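Local coordinates for protein metallo-beta-lactamase (PDB 3L6N) that hydrolyses the beta-lactam ring of penicillins, cephalosporins and carbapenems as a zinc-dependent class B beta-lactamase, giving its bacterium resistance to these antibiotics, at residues A[35-40]-A[63-68]; A[92-97]-A[113-118]; A[158-163]-A[210-215]. One frame throughout, in Å; residues are numbered along the deposited sequence.

Contact 1. Residues A[35-40]-A[63-68]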
loop_
_atom_site.group_PDB
_atom_site.type_symbol
_atom_site.label_atom_id
_atom_site.label_comp_id
_atom_site.label_asym_id
_atom_site.label_seq_id
_atom_site.Cartn_x
_atom_site.Cartn_y
_atom_site.Cartn_z
ATOM N N TYR A 35 -1.007 4.774 -6.742
ATOM C CA TYR A 35 0.113 5.504 -7.316
ATOM C C TYR A 35 -0.150 6.992 -7.401
ATOM O O TYR A 35 -1.289 7.425 -7.461
ATOM C CB TYR A 35 0.570 4.910 -8.659
ATOM C CG TYR A 35 -0.299 5.118 -9.890
ATOM C CD1 TYR A 35 -0.350 6.354 -10.549
ATOM C CD2 TYR A 35 -1.007 4.042 -10.451
ATOM C CE1 TYR A 35 -1.115 6.528 -11.735
ATOM C CE2 TYR A 35 -1.770 4.208 -11.600
ATOM C CZ TYR A 35 -1.819 5.432 -12.242
ATOM O OH TYR A 35 -2.560 5.567 -13.390
ATOM N N LEU A 36 0.920 7.775 -7.384
ATOM C CA LEU A 36 0.791 9.231 -7.362
ATOM C C LEU A 36 1.583 9.822 -8.515
ATOM O O LEU A 36 2.784 9.603 -8.623
ATOM C CB LEU A 36 1.301 9.777 -6.021
ATOM C CG LEU A 36 1.268 11.294 -5.782
ATOM C CD1 LEU A 36 -0.134 11.854 -5.833
ATOM C CD2 LEU A 36 1.929 11.586 -4.428
ATOM N N VAL A 37 0.891 10.552 -9.392
ATOM C CA VAL A 37 1.547 11.210 -10.528
ATOM C C VAL A 37 2.191 12.484 -10.001
ATOM O O VAL A 37 1.551 13.223 -9.270
ATOM C CB VAL A 37 0.541 11.577 -11.611
ATOM C CG1 VAL A 37 1.239 12.283 -12.751
ATOM C CG2 VAL A 37 -0.146 10.306 -12.136
ATOM N N THR A 38 3.455 12.698 -10.342
ATOM C CA THR A 38 4.157 13.932 -9.949
ATOM C C THR A 38 4.799 14.522 -11.188
ATOM O O THR A 38 4.886 13.861 -12.219
ATOM C CB THR A 38 5.257 13.694 -8.858
ATOM O OG1 THR A 38 6.515 13.380 -9.474
ATOM C CG2 THR A 38 4.861 12.574 -7.872
ATOM N N LYS A 39 5.270 15.763 -11.088
ATOM C CA LYS A 39 5.963 16.400 -12.212
ATOM C C LYS A 39 7.258 15.699 -12.639
ATOM O O LYS A 39 7.736 15.899 -13.762
ATOM C CB LYS A 39 6.253 17.868 -11.876
ATOM C CG LYS A 39 5.033 18.746 -11.805
ATOM C CD LYS A 39 5.441 20.168 -11.399
ATOM C CE LYS A 39 4.485 21.206 -11.938
ATOM N NZ LYS A 39 3.150 21.153 -11.289
ATOM N N LYS A 40 7.814 14.865 -11.758
ATOM C CA LYS A 40 9.063 14.164 -12.030
ATOM C C LYS A 40 8.878 12.662 -12.210
ATOM O O LYS A 40 9.854 11.900 -12.220
ATOM C CB LYS A 40 10.100 14.449 -10.928
ATOM C CG LYS A 40 10.575 15.892 -10.888
ATOM C CD LYS A 40 11.546 16.199 -12.024
ATOM C CE LYS A 40 11.676 17.704 -12.270
ATOM N NZ LYS A 40 12.123 18.446 -11.057
ATOM N N LYS A 63 1.833 4.915 -20.920
ATOM C CA LYS A 63 0.855 5.264 -21.958
ATOM C C LYS A 63 -0.176 6.284 -21.450
ATOM O O LYS A 63 -0.563 7.207 -22.181
ATOM C CB LYS A 63 0.166 3.993 -22.465
ATOM C CG LYS A 63 -0.802 4.190 -23.622
ATOM C CD LYS A 63 -1.344 2.831 -24.045
ATOM C CE LYS A 63 -2.529 2.956 -24.980
ATOM N NZ LYS A 63 -3.033 1.598 -25.343
ATOM N N ARG A 64 -0.596 6.121 -20.194
ATOM C CA ARG A 64 -1.620 6.965 -19.584
ATOM C C ARG A 64 -1.106 8.364 -19.290
ATOM O O ARG A 64 -1.796 9.347 -19.555
ATOM C CB ARG A 64 -2.128 6.331 -18.279
ATOM C CG ARG A 64 -3.404 6.942 -17.723
ATOM C CD ARG A 64 -3.958 5.997 -16.654
ATOM N NE ARG A 64 -5.183 6.488 -16.018
ATOM C CZ ARG A 64 -6.339 5.832 -15.996
ATOM N NH1 ARG A 64 -6.454 4.653 -16.602
ATOM N NH2 ARG A 64 -7.385 6.351 -15.362
ATOM N N HIS A 65 0.104 8.440 -18.749
ATOM C CA HIS A 65 0.618 9.698 -18.202
ATOM C C HIS A 65 1.854 10.248 -18.895
ATOM O O HIS A 65 2.279 11.363 -18.595
ATOM C CB HIS A 65 0.914 9.527 -16.712
ATOM C CG HIS A 65 -0.252 9.026 -15.925
ATOM N ND1 HIS A 65 -1.379 9.788 -15.700
ATOM C CD2 HIS A 65 -0.472 7.835 -15.319
ATOM C CE1 HIS A 65 -2.241 9.090 -14.982
ATOM N NE2 HIS A 65 -1.711 7.906 -14.728
ATOM N N ASN A 66 2.424 9.464 -19.805
ATOM C CA ASN A 66 3.683 9.818 -20.482
ATOM C C ASN A 66 4.853 9.993 -19.508
ATOM O O ASN A 66 5.810 10.749 -19.767
ATOM C CB ASN A 66 3.482 11.067 -21.354
ATOM C CG ASN A 66 4.355 11.055 -22.592
ATOM O OD1 ASN A 66 5.047 10.079 -22.861
ATOM N ND2 ASN A 66 4.312 12.141 -23.365
ATOM N N LEU A 67 4.754 9.292 -18.383
ATOM C CA LEU A 67 5.743 9.364 -17.315
ATOM C C LEU A 67 6.184 7.985 -16.857
ATOM O O LEU A 67 5.402 7.031 -16.892
ATOM C CB LEU A 67 5.183 10.149 -16.130
ATOM C CG LEU A 67 5.071 11.658 -16.363
ATOM C CD1 LEU A 67 4.140 12.282 -15.337
ATOM C CD2 LEU A 67 6.437 12.322 -16.327
ATOM N N PRO A 68 7.443 7.877 -16.419
ATOM C CA PRO A 68 7.982 6.641 -15.884
ATOM C C PRO A 68 7.665 6.524 -14.399
ATOM O O PRO A 68 7.352 7.522 -13.743
ATOM C CB PRO A 68 9.489 6.830 -16.078
ATOM C CG PRO A 68 9.701 8.286 -15.886
ATOM C CD PRO A 68 8.466 8.942 -16.473
#

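Contact 2. Residues A[92-97]-A[113-118]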
loop_
_atom_site.group_PDB
_atom_site.type_symbol
_atom_site.label_atom_id
_atom_site.label_comp_id
_atom_site.label_asym_id
_atom_site.label_seq_id
_atom_site.Cartn_x
_atom_site.Cartn_y
_atom_site.Cartn_z
ATOM N N GLY A 92 17.111 0.704 -11.744
ATOM C CA GLY A 92 17.555 1.975 -11.172
ATOM C C GLY A 92 16.436 2.849 -10.621
ATOM O O GLY A 92 16.626 4.044 -10.375
ATOM N N ILE A 93 15.269 2.245 -10.422
ATOM C CA ILE A 93 14.141 2.936 -9.802
ATOM C C ILE A 93 14.317 2.836 -8.295
ATOM O O ILE A 93 14.430 1.738 -7.748
ATOM C CB ILE A 93 12.796 2.320 -10.243
ATOM C CG1 ILE A 93 12.596 2.503 -11.757
ATOM C CG2 ILE A 93 11.615 2.927 -9.449
ATOM C CD1 ILE A 93 11.506 1.634 -12.344
ATOM N N LYS A 94 14.363 3.988 -7.636
ATOM C CA LYS A 94 14.512 4.041 -6.188
ATOM C C LYS A 94 13.365 3.305 -5.490
ATOM O O LYS A 94 12.193 3.500 -5.821
ATOM C CB LYS A 94 14.567 5.487 -5.718
ATOM C CG LYS A 94 15.839 6.210 -6.124
ATOM C CD LYS A 94 15.919 7.556 -5.459
ATOM C CE LYS A 94 17.275 8.200 -5.725
ATOM N NZ LYS A 94 17.375 9.515 -5.036
ATOM N N THR A 95 13.719 2.447 -4.545
ATOM C CA THR A 95 12.727 1.751 -3.737
ATOM C C THR A 95 12.875 2.151 -2.279
ATOM O O THR A 95 13.998 2.407 -1.800
ATOM C CB THR A 95 12.868 0.230 -3.860
ATOM O OG1 THR A 95 14.221 -0.149 -3.567
ATOM C CG2 THR A 95 12.500 -0.221 -5.266
ATOM N N TYR A 96 11.743 2.182 -1.580
ATOM C CA TYR A 96 11.668 2.725 -0.227
ATOM C C TYR A 96 10.953 1.764 0.698
ATOM O O TYR A 96 9.834 1.307 0.402
ATOM C CB TYR A 96 10.911 4.057 -0.223
ATOM C CG TYR A 96 11.614 5.203 -0.922
ATOM C CD1 TYR A 96 11.591 5.314 -2.307
ATOM C CD2 TYR A 96 12.262 6.192 -0.184
ATOM C CE1 TYR A 96 12.223 6.363 -2.955
ATOM C CE2 TYR A 96 12.897 7.254 -0.827
ATOM C CZ TYR A 96 12.868 7.324 -2.207
ATOM O OH TYR A 96 13.489 8.365 -2.859
ATOM N N ALA A 97 11.587 1.466 1.830
ATOM C CA ALA A 97 10.980 0.640 2.870
ATOM C C ALA A 97 11.549 1.065 4.204
ATOM O O ALA A 97 12.637 1.645 4.268
ATOM C CB ALA A 97 11.275 -0.844 2.629
ATOM N N SER A 113 15.020 -2.602 0.010
ATOM C CA SER A 113 14.937 -1.288 -0.631
ATOM C C SER A 113 16.318 -0.643 -0.735
ATOM O O SER A 113 17.259 -1.039 -0.025
ATOM C CB SER A 113 13.996 -0.361 0.143
ATOM O OG SER A 113 14.572 0.009 1.385
ATOM N N THR A 114 16.439 0.341 -1.616
ATOM C CA THR A 114 17.702 1.085 -1.723
ATOM C C THR A 114 17.674 2.358 -0.878
ATOM O O THR A 114 18.724 2.938 -0.590
ATOM C CB THR A 114 18.069 1.395 -3.181
ATOM O OG1 THR A 114 16.999 2.118 -3.807
ATOM C CG2 THR A 114 18.344 0.111 -3.948
ATOM N N GLU A 115 16.475 2.788 -0.477
ATOM C CA GLU A 115 16.310 3.939 0.402
ATOM C C GLU A 115 15.511 3.558 1.638
ATOM O O GLU A 115 14.622 2.713 1.572
ATOM C CB GLU A 115 15.602 5.107 -0.309
ATOM C CG GLU A 115 15.843 5.232 -1.815
ATOM C CD GLU A 115 17.286 5.517 -2.183
ATOM O OE1 GLU A 115 17.780 4.896 -3.154
ATOM O OE2 GLU A 115 17.919 6.357 -1.508
ATOM N N ILE A 116 15.805 4.215 2.754
ATOM C CA ILE A 116 15.165 3.913 4.031
ATOM C C ILE A 116 14.142 4.972 4.401
ATOM O O ILE A 116 14.467 6.165 4.503
ATOM C CB ILE A 116 16.213 3.801 5.181
ATOM C CG1 ILE A 116 17.357 2.864 4.781
ATOM C CG2 ILE A 116 15.546 3.407 6.511
ATOM C CD1 ILE A 116 16.929 1.489 4.356
ATOM N N ILE A 117 12.904 4.535 4.620
ATOM C CA ILE A 117 11.820 5.445 4.977
ATOM C C ILE A 117 12.040 6.075 6.353
ATOM O O ILE A 117 12.341 5.380 7.329
ATOM C CB ILE A 117 10.441 4.735 4.955
ATOM C CG1 ILE A 117 10.096 4.321 3.516
ATOM C CG2 ILE A 117 9.341 5.627 5.576
ATOM C CD1 ILE A 117 8.815 3.497 3.406
ATOM N N LYS A 118 11.899 7.395 6.413
ATOM C CA LYS A 118 11.809 8.090 7.693
ATOM C C LYS A 118 10.339 8.337 7.997
ATOM O O LYS A 118 9.671 9.127 7.323
ATOM C CB LYS A 118 12.574 9.417 7.655
ATOM C CG LYS A 118 14.063 9.282 7.475
ATOM C CD LYS A 118 14.716 10.643 7.628
ATOM C CE LYS A 118 16.211 10.508 7.794
ATOM N NZ LYS A 118 16.841 11.858 7.903
HETATM O O HOH W 1 16.791 1.408 -6.536
HETATM O O HOH W 2 18.027 8.977 -2.503
#

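Contact 3. Residues A[158-163]-A[210-215]. With ZN (zinc ion), chain C.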
loop_
_atom_site.group_PDB
_atom_site.type_symbol
_atom_site.label_atom_id
_atom_site.label_comp_id
_atom_site.label_asym_id
_atom_site.label_seq_id
_atom_site.Cartn_x
_atom_site.Cartn_y
_atom_site.Cartn_z
ATOM N N CYS A 158 -2.905 -3.038 4.696
ATOM C CA CYS A 158 -3.542 -4.237 5.193
ATOM C C CYS A 158 -3.817 -4.158 6.703
ATOM O O CYS A 158 -4.471 -5.034 7.271
ATOM C CB CYS A 158 -2.728 -5.456 4.755
ATOM S SG CYS A 158 -2.277 -5.315 2.974
ATOM N N LEU A 159 -3.354 -3.074 7.327
ATOM C CA LEU A 159 -3.739 -2.724 8.701
ATOM C C LEU A 159 -5.253 -2.467 8.773
ATOM O O LEU A 159 -5.893 -2.740 9.793
ATOM C CB LEU A 159 -2.964 -1.480 9.142
ATOM C CG LEU A 159 -3.277 -0.851 10.508
ATOM C CD1 LEU A 159 -2.908 -1.819 11.645
ATOM C CD2 LEU A 159 -2.529 0.462 10.641
ATOM N N VAL A 160 -5.816 -1.949 7.683
ATOM C CA VAL A 160 -7.239 -1.659 7.604
ATOM C C VAL A 160 -7.956 -2.701 6.758
ATOM O O VAL A 160 -7.661 -2.888 5.572
ATOM C CB VAL A 160 -7.500 -0.251 7.027
ATOM C CG1 VAL A 160 -9.015 0.045 6.970
ATOM C CG2 VAL A 160 -6.778 0.806 7.854
ATOM N N LYS A 161 -8.902 -3.390 7.385
ATOM C CA LYS A 161 -9.778 -4.327 6.691
ATOM C C LYS A 161 -10.915 -3.601 5.979
ATOM O O LYS A 161 -11.387 -2.572 6.458
ATOM C CB LYS A 161 -10.382 -5.328 7.687
ATOM C CG LYS A 161 -9.351 -6.114 8.502
ATOM C CD LYS A 161 -8.427 -6.942 7.615
ATOM C CE LYS A 161 -9.184 -7.980 6.809
ATOM N NZ LYS A 161 -8.326 -8.648 5.787
ATOM N N SER A 162 -11.360 -4.168 4.859
ATOM C CA SER A 162 -12.490 -3.644 4.090
ATOM C C SER A 162 -13.797 -3.904 4.818
ATOM O O SER A 162 -13.960 -4.952 5.450
ATOM C CB SER A 162 -12.556 -4.339 2.727
ATOM O OG SER A 162 -13.726 -3.996 2.000
ATOM N N ASN A 163 -14.729 -2.964 4.678
ATOM C CA ASN A 163 -16.120 -3.158 5.107
ATOM C C ASN A 163 -16.747 -4.462 4.583
ATOM O O ASN A 163 -17.725 -4.961 5.159
ATOM C CB ASN A 163 -16.980 -1.932 4.732
ATOM C CG ASN A 163 -17.092 -1.705 3.216
ATOM O OD1 ASN A 163 -17.292 -2.644 2.436
ATOM N ND2 ASN A 163 -16.994 -0.446 2.805
ATOM N N GLU A 210 -14.196 1.026 11.364
ATOM C CA GLU A 210 -15.137 0.458 12.325
ATOM C C GLU A 210 -15.320 -1.031 12.105
ATOM O O GLU A 210 -15.449 -1.800 13.068
ATOM C CB GLU A 210 -16.491 1.180 12.272
ATOM C CG GLU A 210 -16.498 2.535 12.967
ATOM C CD GLU A 210 -16.009 2.471 14.411
ATOM O OE1 GLU A 210 -16.480 1.601 15.190
ATOM O OE2 GLU A 210 -15.144 3.296 14.768
ATOM N N HIS A 211 -15.314 -1.455 10.844
ATOM C CA HIS A 211 -15.451 -2.862 10.549
ATOM C C HIS A 211 -14.213 -3.669 10.945
ATOM O O HIS A 211 -14.326 -4.843 11.302
ATOM C CB HIS A 211 -15.814 -3.119 9.091
ATOM C CG HIS A 211 -16.344 -4.495 8.863
ATOM N ND1 HIS A 211 -15.720 -5.417 8.054
ATOM C CD2 HIS A 211 -17.421 -5.124 9.389
ATOM C CE1 HIS A 211 -16.403 -6.547 8.069
ATOM N NE2 HIS A 211 -17.441 -6.394 8.869
ATOM N N THR A 212 -13.040 -3.040 10.856
ATOM C CA THR A 212 -11.795 -3.665 11.317
ATOM C C THR A 212 -11.884 -3.995 12.808
ATOM O O THR A 212 -11.566 -5.114 13.217
ATOM C CB THR A 212 -10.554 -2.798 11.007
ATOM O OG1 THR A 212 -10.498 -2.557 9.598
ATOM C CG2 THR A 212 -9.262 -3.509 11.430
ATOM N N LEU A 213 -12.323 -3.021 13.596
ATOM C CA LEU A 213 -12.531 -3.223 15.036
ATOM C C LEU A 213 -13.539 -4.336 15.320
ATOM O O LEU A 213 -13.338 -5.155 16.221
ATOM C CB LEU A 213 -12.959 -1.917 15.700
ATOM C CG LEU A 213 -11.903 -0.815 15.741
ATOM C CD1 LEU A 213 -12.487 0.507 16.196
ATOM C CD2 LEU A 213 -10.723 -1.220 16.624
ATOM N N GLU A 214 -14.614 -4.376 14.539
ATOM C CA GLU A 214 -15.597 -5.443 14.671
ATOM C C GLU A 214 -15.016 -6.836 14.413
ATOM O O GLU A 214 -15.251 -7.772 15.190
ATOM C CB GLU A 214 -16.805 -5.184 13.771
ATOM C CG GLU A 214 -17.902 -6.190 13.981
ATOM C CD GLU A 214 -19.166 -5.857 13.218
ATOM O OE1 GLU A 214 -19.850 -6.806 12.811
ATOM O OE2 GLU A 214 -19.476 -4.661 13.036
ATOM N N LEU A 215 -14.246 -6.977 13.334
ATOM C CA LEU A 215 -13.638 -8.267 12.997
ATOM C C LEU A 215 -12.631 -8.715 14.058
ATOM O O LEU A 215 -12.489 -9.910 14.322
ATOM C CB LEU A 215 -12.971 -8.210 11.618
ATOM C CG LEU A 215 -13.900 -8.118 10.400
ATOM C CD1 LEU A 215 -13.087 -7.839 9.135
ATOM C CD2 LEU A 215 -14.755 -9.374 10.222
HETATM ZN ZN ZN C . -2.081 -7.358 2.172
HETATM O O HOH W 3 -0.570 -8.562 2.947
#

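Contact 1. Residues A[35-40]-A[63-68]
Tyr35 and His65 meet through their polar rims: the Tyr35 OH lies 2.8 Å from His65 NE2, a hydrogen bond in which either group could be the donor. The hydroxyl sits at the edge of the imidazole, in its plane, and NE2 in turn lies at the edge of the tyrosine ring, near that ring's plane. The two rings stand steeply to each other, planes 77° apart, and neither covers the other's face.

Followed outward, His65 starts at a CB directed at the strand, with CG anti to its own carbonyl carbon (chi1 -55°), which sets the ring between the valine methyl and Arg64 CG. Val37 CG2 sits over one face, nearly above its centre, 3.7 Å from the ring centroid, as a CH-pi contact, and Arg64 CG lies over the opposite face toward the rim. ND1 and CE1 pass under the valine methyl, CE1 at 3.7 Å from CG2, and CD2 runs on toward the tyrosine, where NE2 makes the polar bond. The two flanking carbons should limit the ring's tilt, and the bond at NE2 its rotation about CB-CG.

Strand 27-38 belongs to the large mixed sheet of the metallo-beta-lactamase fold, and helix 54-65 ends here against it. Asn66, with positive phi, turns the chain out of the helix toward strand 69-73. His16, on the neighbouring strand 15-24, stacks on Tyr35 and meets the His65 ring steeply.

Beyond the turn, Leu67 sends CD1 to the other branch of the valine, 3.9 Å from Val37 CG1, and to within 3.6 Å of Thr38 O. Thr38 itself closes an ST turn: its OG1 accepts from Lys40 N at 3.0 Å and also bonds to Gly41 O. The aliphatic Arg64 CD also reaches Tyr35 OH, at 3.6 Å, beside the bond to His65 rather than opposite it.

Contact 2. Residues A[92-97]-A[113-118]
Glu115 lays CB and CG over one face of the Tyr96 ring, CB 3.5 Å from Tyr96 CE2 and CG in a CH-pi contact 3.8 Å from the ring centroid. Phe73, on the adjoining strand 69-73, also stacks with this tyrosine. Tyr96 and Glu115 are partners in the parallel pairing of strands 94-97 and 115-116, joined through helix 99-107 as a beta-alpha-beta unit at the edge of the large sheet. Three firm backbone bonds join the strands: Glu115 N to Thr95 O, Ala97 N to Glu115 O, and Ile117 N to Ala97 O at 2.9 Å. Glu115 O is gripped twice, since Ser113 OG donates to it at 2.7 Å from the face opposite Ala97 N. Next to this pair, Thr95 OG1, placed between its backbone N and carbonyl carbon (chi1 53°), accepts from Thr114 N at 3.0 Å and is also bonded to Asn89. The bent Glu115 chain (chi2 -64°) brings its carboxylate across the extended Lys94 chain, OE1 near CG, with the charged atoms not in contact. A water spans the charges, accepting from Lys94 NZ and donating to Glu115 OE2, while Thr114 OG1 donates to Glu115 OE1 at 3.0 Å, on its anti side.

Contact 3. Residues A[158-163]-A[210-215]
A loop that starts at a zinc ligand is tied to a helix by two side chains of the helix, Thr212 and His211, each bonded to loop backbone. Thr212 OG1 accepts from Lys161 N at 2.9 Å, with a bent N-H...O angle of 136°, and is also hydrogen-bonded to His208 O one turn back. One residue earlier on the helix, the His211 ring swings out with CG anti to its backbone N (chi1 -163°), and ND1 donates to Ser162 O at 3.2 Å. That carbonyl lies near the ring edge, whereas Asn163 O sits over one face, offset toward the rim. The methyl Thr212 CG2 packs against Leu159 O at 3.8 Å, and Leu215 CD1 touches Lys161 CB at 4.0 Å. Lys161 sets out toward the helix, but bends at chi2 and chi3 carry its amine away, where NZ makes a weak bond to Leu168 O.

At the other end of the loop, in the conformer given here, Cys158 SG binds zinc at 2.2 Å, with Asp80, His200 and a water completing the site. Lys161 probably contacts the beta-lactam, as in a near-identical protein. Because both bonds end on backbone atoms, the helix probably positions the main chain at Lys161 and Ser162 without engaging the lysine's amine.

In the fold
Contacts 1 and 2 reach the same large mixed sheet, the first between an inner strand and the end of helix 54-65, the second at the edge strand 115-116; their centres lie 18 Å apart. Contact 3 belongs to the other side of the chain's centre, about 31 Å and 28 Å from them between centres, and is the buried one, whereas contacts 1 and 2 are partly buried. The chemistry follows place: side-chain rings and methyls dominate where helix end meets strand, backbone pairing with water-bridged charges marks the sheet edge, and helix side chains gripping loop backbone characterise 158-163 with 210-215, where the loop also supplies a zinc ligand.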